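Local coordinates for protein uncharacterized RmlC-like cupin (Ralstonia eutropha JMP134, PDB 3EBR) that is of unknown function but has a ChrR-like cupin fold and assembles from four copies of the chain, at residues 31-36 and 138-143; 59-64 and 115-120; 64-69 and 110-115. All blocks are in the same frame, centred on the assembly; numbering follows the deposited sequence. Where two conformers were deposited one is given.

In the fold
From the N terminus, residues 31-36 come first, at the corner of strand 30-37; interaction 1 closes the longest loop by bringing them against residues 138-143 of helix 133-146. The other contacts nest inside it without crossing: interaction 2 pairs 59-64 with 115-120, and interaction 3, within that loop, pairs 64-69 with 110-115. The latter two share Val64 and Ala115, touch each other, and have centres about 12 Å apart; two successive chain segments thus pair with each other in both sheets of the cupin sandwich. Interaction 1 lies about 16 Å, centre to centre, from interaction 3 but reaches the same six-stranded sheet, joining it to helix 133-146.

Interaction 1: 31-36 and 138-143; sequences VKYFKI and DRYLNY
Tyr33 turns CG away from its carbonyl carbon, beside the backbone N (chi1 -65°), which sends its ring toward the helix, while the chain of Arg139 leaves extended and then bends at chi3 (-57°) to fold its guanidinium past the phenol. The two side chains cross at about a right angle, yet their flat ends are turned only 25° apart. Arg139 CD meets the ring edge, 4.2 Å from Tyr33 CE2, and Tyr33 OH stands 3.1 Å from Arg139 NH1. The guanidinium has firmer partners elsewhere: NH1 pairs with Glu131, NE bonds to the carbonyl of Ala23, and Phe22 supplies a cation-pi contact. Next along the helix, Tyr140 slides past Tyr33 in the opposite direction, with Tyr140 CB 4.1 Å from Tyr33 CD2, and the Tyr140 hydroxyl bonds to Lys152 N. Ile36 CD1 comes to the same Tyr140 CB at 4.4 Å, and Val31 CG1 lies 4.2 Å from Arg139 CD. All five touching residues are buried. Strand 31-33 and the helix segment run nearly perpendicular, their axes 9.8 Å apart; the helix thus lies across strand 31-33 of the cupin beta-sheet, next to a classic beta bulge where Phe34 and Lys35 both face Ile44.

Interaction 2: 59-64 and 115-120; sequences HHTGTV and AGELLY
His59 and Leu119 form an antiparallel hydrogen-bonded pair: His59 N donates to Leu119 O (2.8 Å, 177° at the hydrogen), and Leu119 N returns to His59 O at 2.7 Å. Two further backbone bonds carry the pairing past strands 59-60 and 118-120: Thr61 N to Glu117 O, and Ala115 N to Thr63 O. Side chains also bond to backbone. Thr61 holds OG1 between its own N and carbonyl carbon (chi1 59°), where it accepts from Glu117 N at 2.8 Å; Gly116 CA lies 3.6 Å from that Thr61 OG1. The modelled His60 ring, one of two conformers and so uncertain, gives Glu117 O a weak bond from ND1, while NE2 donates to Thr63 O from the carbonyl face opposite Ala115 N. The sequence resembles the first conserved cupin motif, in which histidines often bind metal in relatives; no metal is assigned to these residues. Here the chain leaves the five-stranded sheet for the six-stranded one. Across the assembly, Glu117 OE2 bonds to Ser93 OG and His59 NE2 of the fourth subunit, and His59 NE2 to Glu117 OE2 of that subunit. Apolar contact centres on Leu119: its side chain crosses that of Thr61 at about a right angle, Leu119 CD1 to Thr61 CG2 4.2 Å, and packs on Leu119 of the fourth subunit.

Interaction 3: 64-69 and 110-115; sequences VIVYTV and TFNIVA
Phe111, Val64 and Thr110 lose the most surface where these two strands pair. Phe111 is bound to Tyr67 by two backbone bonds, Tyr67 N to Phe111 O at 2.8 Å and Phe111 N to Tyr67 O at 2.7 Å, the latter bent only to 171° at the hydrogen. Both residues set CG opposite the backbone N (chi1 175° for Phe111), a torsion that carries each ring off its neighbour and leaves its edge near the other's CB. Phe111 stacks on Tyr67 of the second subunit, and Tyr67 on Phe111 of that subunit. On the same face, Ile65 and Ile113 make the second hydrogen-bonded pair, and Ile113 packs on its counterpart in that subunit.

Val64 lies on the other face, alongside Val114 and pointing the same way, with Val64 CG1 3.8 Å from Val114 CG2. Beneath them Val64 CA approaches Ile113 O at 3.3 Å in a CA-H...O contact. Thr110 shares this face: its CB meets Val66 CG1 at 3.8 Å, and its OG1 donates to Asn112 OD1 at 3.0 Å, in the carbonyl plane and on a lone pair. That bond probably helps fix the rotation of the amide, whose OD1 rests 3.5 Å from Val66 CG1. Val66 and Thr110 also touch Trp73 of the opposing sheet, and a di(hydroxyethyl)ether near Val114, probably from the crystallisation liquor, may mark a pocket. With axes 4.6 Å apart and directions 167° apart, this is the antiparallel pairing of a cupin beta-sandwich, one face turned inward and the other buried against a neighbouring subunit.

Interaction 1: 31-36 and 138-143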
loop_
_atom_site.group_PDB
_atom_site.type_symbol
_atom_site.label_atom_id
_atom_site.label_comp_id
_atom_site.label_asym_id
_atom_site.label_seq_id
_atom_site.Cartn_x
_atom_site.Cartn_y
_atom_site.Cartn_z
ATOM N N VAL A 31 -15.474 -1.966 19.747
ATOM C CA VAL A 31 -14.339 -2.094 18.831
ATOM C C VAL A 31 -13.266 -2.957 19.496
ATOM O O VAL A 31 -13.173 -2.970 20.718
ATOM C CB VAL A 31 -13.757 -0.702 18.443
ATOM C CG1 VAL A 31 -13.274 0.063 19.679
ATOM C CG2 VAL A 31 -12.624 -0.821 17.403
ATOM N N LYS A 32 -12.513 -3.716 18.698
ATOM C CA LYS A 32 -11.403 -4.544 19.178
ATOM C C LYS A 32 -10.239 -4.222 18.243
ATOM O O LYS A 32 -10.364 -4.425 17.040
ATOM C CB LYS A 32 -11.755 -6.036 19.177
ATOM C CG LYS A 32 -10.611 -6.974 19.659
ATOM C CD LYS A 32 -10.960 -8.459 19.640
ATOM C CE LYS A 32 -11.933 -8.848 20.731
ATOM N NZ LYS A 32 -12.302 -10.297 20.663
ATOM N N TYR A 33 -9.130 -3.719 18.789
ATOM C CA TYR A 33 -7.946 -3.353 17.996
ATOM C C TYR A 33 -6.919 -4.483 17.883
ATOM O O TYR A 33 -6.461 -5.004 18.903
ATOM C CB TYR A 33 -7.264 -2.107 18.586
ATOM C CG TYR A 33 -8.136 -0.884 18.509
ATOM C CD1 TYR A 33 -8.235 -0.170 17.320
ATOM C CD2 TYR A 33 -8.869 -0.437 19.613
ATOM C CE1 TYR A 33 -9.041 0.947 17.217
ATOM C CE2 TYR A 33 -9.677 0.694 19.519
ATOM C CZ TYR A 33 -9.750 1.377 18.313
ATOM O OH TYR A 33 -10.542 2.473 18.167
ATOM N N PHE A 34 -6.577 -4.845 16.643
ATOM C CA PHE A 34 -5.571 -5.874 16.331
ATOM C C PHE A 34 -4.252 -5.274 15.856
ATOM O O PHE A 34 -3.199 -5.808 16.183
ATOM C CB PHE A 34 -6.091 -6.860 15.283
ATOM C CG PHE A 34 -7.160 -7.770 15.801
ATOM C CD1 PHE A 34 -6.822 -8.976 16.405
ATOM C CD2 PHE A 34 -8.496 -7.424 15.706
ATOM C CE1 PHE A 34 -7.797 -9.828 16.891
ATOM C CE2 PHE A 34 -9.482 -8.274 16.195
ATOM C CZ PHE A 34 -9.129 -9.481 16.787
ATOM N N LYS A 35 -4.303 -4.208 15.057
ATOM C CA LYS A 35 -3.101 -3.571 14.555
ATOM C C LYS A 35 -3.397 -2.082 14.401
ATOM O O LYS A 35 -4.514 -1.731 14.073
ATOM C CB LYS A 35 -2.721 -4.194 13.207
ATOM C CG LYS A 35 -1.231 -4.259 12.905
ATOM C CD LYS A 35 -0.609 -5.353 13.790
ATOM C CE LYS A 35 0.854 -5.501 13.611
ATOM N NZ LYS A 35 1.387 -6.419 14.665
ATOM N N ILE A 36 -2.426 -1.222 14.707
ATOM C CA ILE A 36 -2.560 0.229 14.597
ATOM C C ILE A 36 -1.237 0.726 14.023
ATOM O O ILE A 36 -0.357 1.102 14.766
ATOM C CB ILE A 36 -2.894 0.903 15.961
ATOM C CG1 ILE A 36 -4.206 0.375 16.559
ATOM C CG2 ILE A 36 -2.982 2.414 15.793
ATOM C CD1 ILE A 36 -4.613 1.049 17.886
ATOM N N ASP A 138 -4.920 6.119 21.284
ATOM C CA ASP A 138 -5.316 6.821 22.517
ATOM C C ASP A 138 -6.406 6.046 23.228
ATOM O O ASP A 138 -6.291 5.808 24.420
ATOM C CB ASP A 138 -5.807 8.268 22.269
ATOM C CG ASP A 138 -4.679 9.261 21.918
ATOM O OD1 ASP A 138 -3.474 8.916 21.951
ATOM O OD2 ASP A 138 -5.019 10.428 21.621
ATOM N N ARG A 139 -7.432 5.632 22.487
ATOM C CA ARG A 139 -8.539 4.849 23.043
ATOM C C ARG A 139 -8.050 3.490 23.587
ATOM O O ARG A 139 -8.389 3.133 24.710
ATOM C CB ARG A 139 -9.641 4.688 21.989
ATOM C CG ARG A 139 -10.845 3.841 22.388
ATOM C CD ARG A 139 -11.964 3.660 21.378
ATOM N NE ARG A 139 -12.569 4.899 20.895
ATOM C CZ ARG A 139 -12.122 5.647 19.882
ATOM N NH1 ARG A 139 -11.019 5.345 19.192
ATOM N NH2 ARG A 139 -12.787 6.745 19.561
ATOM N N TYR A 140 -7.246 2.771 22.797
ATOM C CA TYR A 140 -6.687 1.471 23.209
ATOM C C TYR A 140 -5.859 1.604 24.496
ATOM O O TYR A 140 -6.096 0.871 25.454
ATOM C CB TYR A 140 -5.869 0.829 22.071
ATOM C CG TYR A 140 -5.190 -0.461 22.485
ATOM C CD1 TYR A 140 -5.917 -1.651 22.598
ATOM C CD2 TYR A 140 -3.819 -0.494 22.770
ATOM C CE1 TYR A 140 -5.297 -2.843 22.997
ATOM C CE2 TYR A 140 -3.193 -1.677 23.171
ATOM C CZ TYR A 140 -3.933 -2.850 23.276
ATOM O OH TYR A 140 -3.318 -4.020 23.672
ATOM N N LEU A 141 -4.935 2.562 24.522
ATOM C CA LEU A 141 -4.097 2.815 25.708
ATOM C C LEU A 141 -4.892 3.397 26.899
ATOM O O LEU A 141 -4.551 3.082 28.037
ATOM C CB LEU A 141 -2.898 3.713 25.356
ATOM C CG LEU A 141 -1.862 3.165 24.359
ATOM C CD1 LEU A 141 -0.869 4.251 23.989
ATOM C CD2 LEU A 141 -1.141 1.937 24.906
ATOM N N ASN A 142 -5.905 4.244 26.655
ATOM C CA ASN A 142 -6.753 4.811 27.747
ATOM C C ASN A 142 -7.593 3.736 28.463
ATOM O O ASN A 142 -7.738 3.796 29.683
ATOM C CB ASN A 142 -7.683 5.959 27.272
ATOM C CG ASN A 142 -6.940 7.280 26.961
ATOM O OD1 ASN A 142 -5.861 7.565 27.485
ATOM N ND2 ASN A 142 -7.548 8.092 26.099
ATOM N N TYR A 143 -8.153 2.787 27.704
ATOM C CA TYR A 143 -8.939 1.669 28.270
ATOM C C TYR A 143 -8.046 0.731 29.057
ATOM O O TYR A 143 -8.443 0.271 30.131
ATOM C CB TYR A 143 -9.661 0.901 27.168
ATOM C CG TYR A 143 -10.459 -0.337 27.564
ATOM C CD1 TYR A 143 -9.842 -1.588 27.706
ATOM C CD2 TYR A 143 -11.842 -0.277 27.729
ATOM C CE1 TYR A 143 -10.576 -2.729 28.061
ATOM C CE2 TYR A 143 -12.585 -1.416 28.079
ATOM C CZ TYR A 143 -11.944 -2.634 28.246
ATOM O OH TYR A 143 -12.671 -3.750 28.589
#

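Interaction 2: 59-64 and 115-120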
loop_
_atom_site.group_PDB
_atom_site.type_symbol
_atom_site.label_atom_id
_atom_site.label_comp_id
_atom_site.label_asym_id
_atom_site.label_seq_id
_atom_site.Cartn_x
_atom_site.Cartn_y
_atom_site.Cartn_z
ATOM N N HIS A 59 -16.506 10.742 5.764
ATOM C CA HIS A 59 -15.736 10.889 4.548
ATOM C C HIS A 59 -14.491 10.155 4.952
ATOM O O HIS A 59 -13.992 10.418 6.054
ATOM C CB HIS A 59 -15.397 12.338 4.256
ATOM C CG HIS A 59 -14.492 12.533 3.077
ATOM N ND1 HIS A 59 -14.956 12.908 1.835
ATOM C CD2 HIS A 59 -13.150 12.417 2.957
ATOM C CE1 HIS A 59 -13.938 13.017 1.002
ATOM N NE2 HIS A 59 -12.832 12.721 1.657
ATOM N N HIS A 60 -14.007 9.254 4.093
ATOM C CA HIS A 60 -12.791 8.484 4.360
ATOM C C HIS A 60 -11.705 8.826 3.329
ATOM O O HIS A 60 -11.971 8.820 2.125
ATOM C CB HIS A 60 -13.084 6.986 4.401
ATOM C CG HIS A 60 -11.888 6.179 4.769
ATOM N ND1 HIS A 60 -11.183 6.400 5.930
ATOM C CD2 HIS A 60 -11.286 5.141 4.156
ATOM C CE1 HIS A 60 -10.175 5.556 5.997
ATOM N NE2 HIS A 60 -10.221 4.770 4.939
ATOM N N THR A 61 -10.488 9.102 3.817
ATOM C CA THR A 61 -9.350 9.489 2.974
ATOM C C THR A 61 -8.623 8.391 2.179
ATOM O O THR A 61 -8.045 8.701 1.134
ATOM C CB THR A 61 -8.312 10.250 3.849
ATOM O OG1 THR A 61 -7.870 9.412 4.922
ATOM C CG2 THR A 61 -8.930 11.531 4.430
ATOM N N GLY A 62 -8.631 7.150 2.669
ATOM C CA GLY A 62 -7.976 6.017 1.986
ATOM C C GLY A 62 -8.984 4.932 1.676
ATOM O O GLY A 62 -10.117 5.231 1.328
ATOM N N THR A 63 -8.583 3.677 1.779
ATOM C CA THR A 63 -9.470 2.559 1.483
ATOM C C THR A 63 -9.945 1.887 2.755
ATOM O O THR A 63 -9.417 2.149 3.842
ATOM C CB THR A 63 -8.753 1.521 0.622
ATOM O OG1 THR A 63 -7.580 1.087 1.307
ATOM C CG2 THR A 63 -8.352 2.119 -0.714
ATOM N N VAL A 64 -10.974 1.055 2.608
ATOM C CA VAL A 64 -11.537 0.264 3.688
ATOM C C VAL A 64 -11.967 -1.084 3.105
ATOM O O VAL A 64 -12.716 -1.099 2.134
ATOM C CB VAL A 64 -12.775 0.892 4.362
ATOM C CG1 VAL A 64 -13.253 0.002 5.514
ATOM C CG2 VAL A 64 -12.483 2.259 4.895
ATOM N N ALA A 115 -7.414 2.100 5.931
ATOM C CA ALA A 115 -6.204 2.836 5.604
ATOM C C ALA A 115 -6.600 4.303 5.558
ATOM O O ALA A 115 -7.497 4.641 4.817
ATOM C CB ALA A 115 -5.662 2.402 4.271
ATOM N N GLY A 116 -5.961 5.158 6.352
ATOM C CA GLY A 116 -6.256 6.596 6.381
ATOM C C GLY A 116 -7.205 6.983 7.500
ATOM O O GLY A 116 -7.557 6.149 8.352
ATOM N N GLU A 117 -7.654 8.237 7.461
ATOM C CA GLU A 117 -8.533 8.794 8.484
ATOM C C GLU A 117 -9.996 8.781 8.088
ATOM O O GLU A 117 -10.307 8.796 6.905
ATOM C CB GLU A 117 -8.136 10.237 8.780
ATOM C CG GLU A 117 -6.666 10.416 9.088
ATOM C CD GLU A 117 -6.324 11.779 9.638
ATOM O OE1 GLU A 117 -7.104 12.745 9.473
ATOM O OE2 GLU A 117 -5.241 11.885 10.228
ATOM N N LEU A 118 -10.865 8.760 9.105
ATOM C CA LEU A 118 -12.327 8.794 8.979
ATOM C C LEU A 118 -12.765 10.174 9.473
ATOM O O LEU A 118 -12.711 10.427 10.672
ATOM C CB LEU A 118 -12.997 7.690 9.804
ATOM C CG LEU A 118 -12.825 6.227 9.391
ATOM C CD1 LEU A 118 -13.364 5.302 10.473
ATOM C CD2 LEU A 118 -13.524 5.961 8.085
ATOM N N LEU A 119 -13.173 11.051 8.558
ATOM C CA LEU A 119 -13.632 12.411 8.870
ATOM C C LEU A 119 -15.158 12.390 8.991
ATOM O O LEU A 119 -15.845 12.294 7.981
ATOM C CB LEU A 119 -13.173 13.389 7.783
ATOM C CG LEU A 119 -11.664 13.449 7.490
ATOM C CD1 LEU A 119 -11.393 14.332 6.273
ATOM C CD2 LEU A 119 -10.878 13.933 8.698
ATOM N N TYR A 120 -15.682 12.465 10.216
ATOM C CA TYR A 120 -17.141 12.436 10.463
ATOM C C TYR A 120 -17.739 13.792 10.124
ATOM O O TYR A 120 -17.132 14.812 10.446
ATOM C CB TYR A 120 -17.448 11.990 11.897
ATOM C CG TYR A 120 -16.982 10.566 12.115
ATOM C CD1 TYR A 120 -17.810 9.485 11.802
ATOM C CD2 TYR A 120 -15.692 10.292 12.571
ATOM C CE1 TYR A 120 -17.375 8.163 11.970
ATOM C CE2 TYR A 120 -15.258 8.990 12.739
ATOM C CZ TYR A 120 -16.092 7.921 12.443
ATOM O OH TYR A 120 -15.646 6.622 12.618
#

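Interaction 3: 64-69 and 110-115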
loop_
_atom_site.group_PDB
_atom_site.type_symbol
_atom_site.label_atom_id
_atom_site.label_comp_id
_atom_site.label_asym_id
_atom_site.label_seq_id
_atom_site.Cartn_x
_atom_site.Cartn_y
_atom_site.Cartn_z
ATOM N N VAL A 64 -10.974 1.055 2.608
ATOM C CA VAL A 64 -11.537 0.264 3.688
ATOM C C VAL A 64 -11.967 -1.084 3.105
ATOM O O VAL A 64 -12.716 -1.099 2.134
ATOM C CB VAL A 64 -12.775 0.892 4.362
ATOM C CG1 VAL A 64 -13.253 0.002 5.514
ATOM C CG2 VAL A 64 -12.483 2.259 4.895
ATOM N N ILE A 65 -11.449 -2.184 3.645
ATOM C CA ILE A 65 -11.834 -3.530 3.252
ATOM C C ILE A 65 -12.702 -4.002 4.419
ATOM O O ILE A 65 -12.228 -3.981 5.555
ATOM C CB ILE A 65 -10.650 -4.464 3.094
ATOM C CG1 ILE A 65 -9.742 -4.000 1.944
ATOM C CG2 ILE A 65 -11.139 -5.905 2.847
ATOM C CD1 ILE A 65 -8.469 -4.799 1.807
ATOM N N VAL A 66 -13.954 -4.382 4.164
ATOM C CA VAL A 66 -14.854 -4.851 5.207
ATOM C C VAL A 66 -15.353 -6.265 4.916
ATOM O O VAL A 66 -15.958 -6.482 3.871
ATOM C CB VAL A 66 -16.109 -3.954 5.370
ATOM C CG1 VAL A 66 -16.952 -4.473 6.514
ATOM C CG2 VAL A 66 -15.744 -2.503 5.620
ATOM N N TYR A 67 -15.052 -7.209 5.818
ATOM C CA TYR A 67 -15.533 -8.581 5.763
ATOM C C TYR A 67 -16.582 -8.689 6.884
ATOM O O TYR A 67 -16.256 -8.496 8.059
ATOM C CB TYR A 67 -14.433 -9.614 5.957
ATOM C CG TYR A 67 -14.999 -11.011 6.078
ATOM C CD1 TYR A 67 -15.495 -11.674 4.964
ATOM C CD2 TYR A 67 -15.069 -11.656 7.313
ATOM C CE1 TYR A 67 -16.044 -12.961 5.069
ATOM C CE2 TYR A 67 -15.621 -12.939 7.430
ATOM C CZ TYR A 67 -16.094 -13.585 6.302
ATOM O OH TYR A 67 -16.620 -14.841 6.414
ATOM N N THR A 68 -17.815 -9.027 6.523
ATOM C CA THR A 68 -18.915 -9.136 7.481
ATOM C C THR A 68 -18.905 -10.518 8.127
ATOM O O THR A 68 -19.163 -11.527 7.459
ATOM C CB THR A 68 -20.247 -8.873 6.777
ATOM O OG1 THR A 68 -20.161 -7.610 6.106
ATOM C CG2 THR A 68 -21.415 -8.875 7.768
ATOM N N VAL A 69 -18.602 -10.552 9.424
ATOM C CA VAL A 69 -18.523 -11.807 10.184
ATOM C C VAL A 69 -19.955 -12.277 10.440
ATOM O O VAL A 69 -20.255 -13.457 10.242
ATOM C CB VAL A 69 -17.680 -11.648 11.458
ATOM C CG1 VAL A 69 -17.595 -12.954 12.204
ATOM C CG2 VAL A 69 -16.278 -11.186 11.087
ATOM N N THR A 110 -18.116 -6.895 12.149
ATOM C CA THR A 110 -17.369 -6.718 10.892
ATOM C C THR A 110 -15.871 -6.654 11.122
ATOM O O THR A 110 -15.438 -6.037 12.085
ATOM C CB THR A 110 -17.773 -5.417 10.152
ATOM O OG1 THR A 110 -17.460 -4.272 10.961
ATOM C CG2 THR A 110 -19.263 -5.420 9.811
ATOM N N PHE A 111 -15.101 -7.289 10.232
ATOM C CA PHE A 111 -13.640 -7.295 10.259
ATOM C C PHE A 111 -13.270 -6.222 9.259
ATOM O O PHE A 111 -13.559 -6.372 8.082
ATOM C CB PHE A 111 -13.054 -8.645 9.883
ATOM C CG PHE A 111 -11.559 -8.638 9.799
ATOM C CD1 PHE A 111 -10.797 -8.553 10.955
ATOM C CD2 PHE A 111 -10.906 -8.744 8.572
ATOM C CE1 PHE A 111 -9.414 -8.547 10.896
ATOM C CE2 PHE A 111 -9.508 -8.752 8.508
ATOM C CZ PHE A 111 -8.766 -8.640 9.673
ATOM N N ASN A 112 -12.612 -5.168 9.737
ATOM C CA ASN A 112 -12.260 -3.999 8.953
ATOM C C ASN A 112 -10.771 -3.743 8.863
ATOM O O ASN A 112 -10.076 -3.937 9.850
ATOM C CB ASN A 112 -12.868 -2.786 9.642
ATOM C CG ASN A 112 -14.284 -3.027 10.076
ATOM O OD1 ASN A 112 -15.164 -3.304 9.264
ATOM N ND2 ASN A 112 -14.512 -2.934 11.375
ATOM N N ILE A 113 -10.303 -3.317 7.686
ATOM C CA ILE A 113 -8.915 -2.946 7.435
ATOM C C ILE A 113 -9.083 -1.558 6.845
ATOM O O ILE A 113 -9.459 -1.436 5.686
ATOM C CB ILE A 113 -8.178 -3.886 6.499
ATOM C CG1 ILE A 113 -8.189 -5.292 7.092
ATOM C CG2 ILE A 113 -6.747 -3.382 6.272
ATOM C CD1 ILE A 113 -7.302 -6.225 6.389
ATOM N N VAL A 114 -8.836 -0.536 7.663
ATOM C CA VAL A 114 -9.006 0.853 7.299
ATOM C C VAL A 114 -7.668 1.563 7.129
ATOM O O VAL A 114 -6.908 1.624 8.078
ATOM C CB VAL A 114 -9.841 1.570 8.398
ATOM C CG1 VAL A 114 -10.025 3.033 8.090
ATOM C CG2 VAL A 114 -11.201 0.899 8.548
ATOM N N ALA A 115 -7.414 2.100 5.931
ATOM C CA ALA A 115 -6.204 2.836 5.604
ATOM C C ALA A 115 -6.600 4.303 5.558
ATOM O O ALA A 115 -7.497 4.641 4.817
ATOM C CB ALA A 115 -5.662 2.402 4.271
#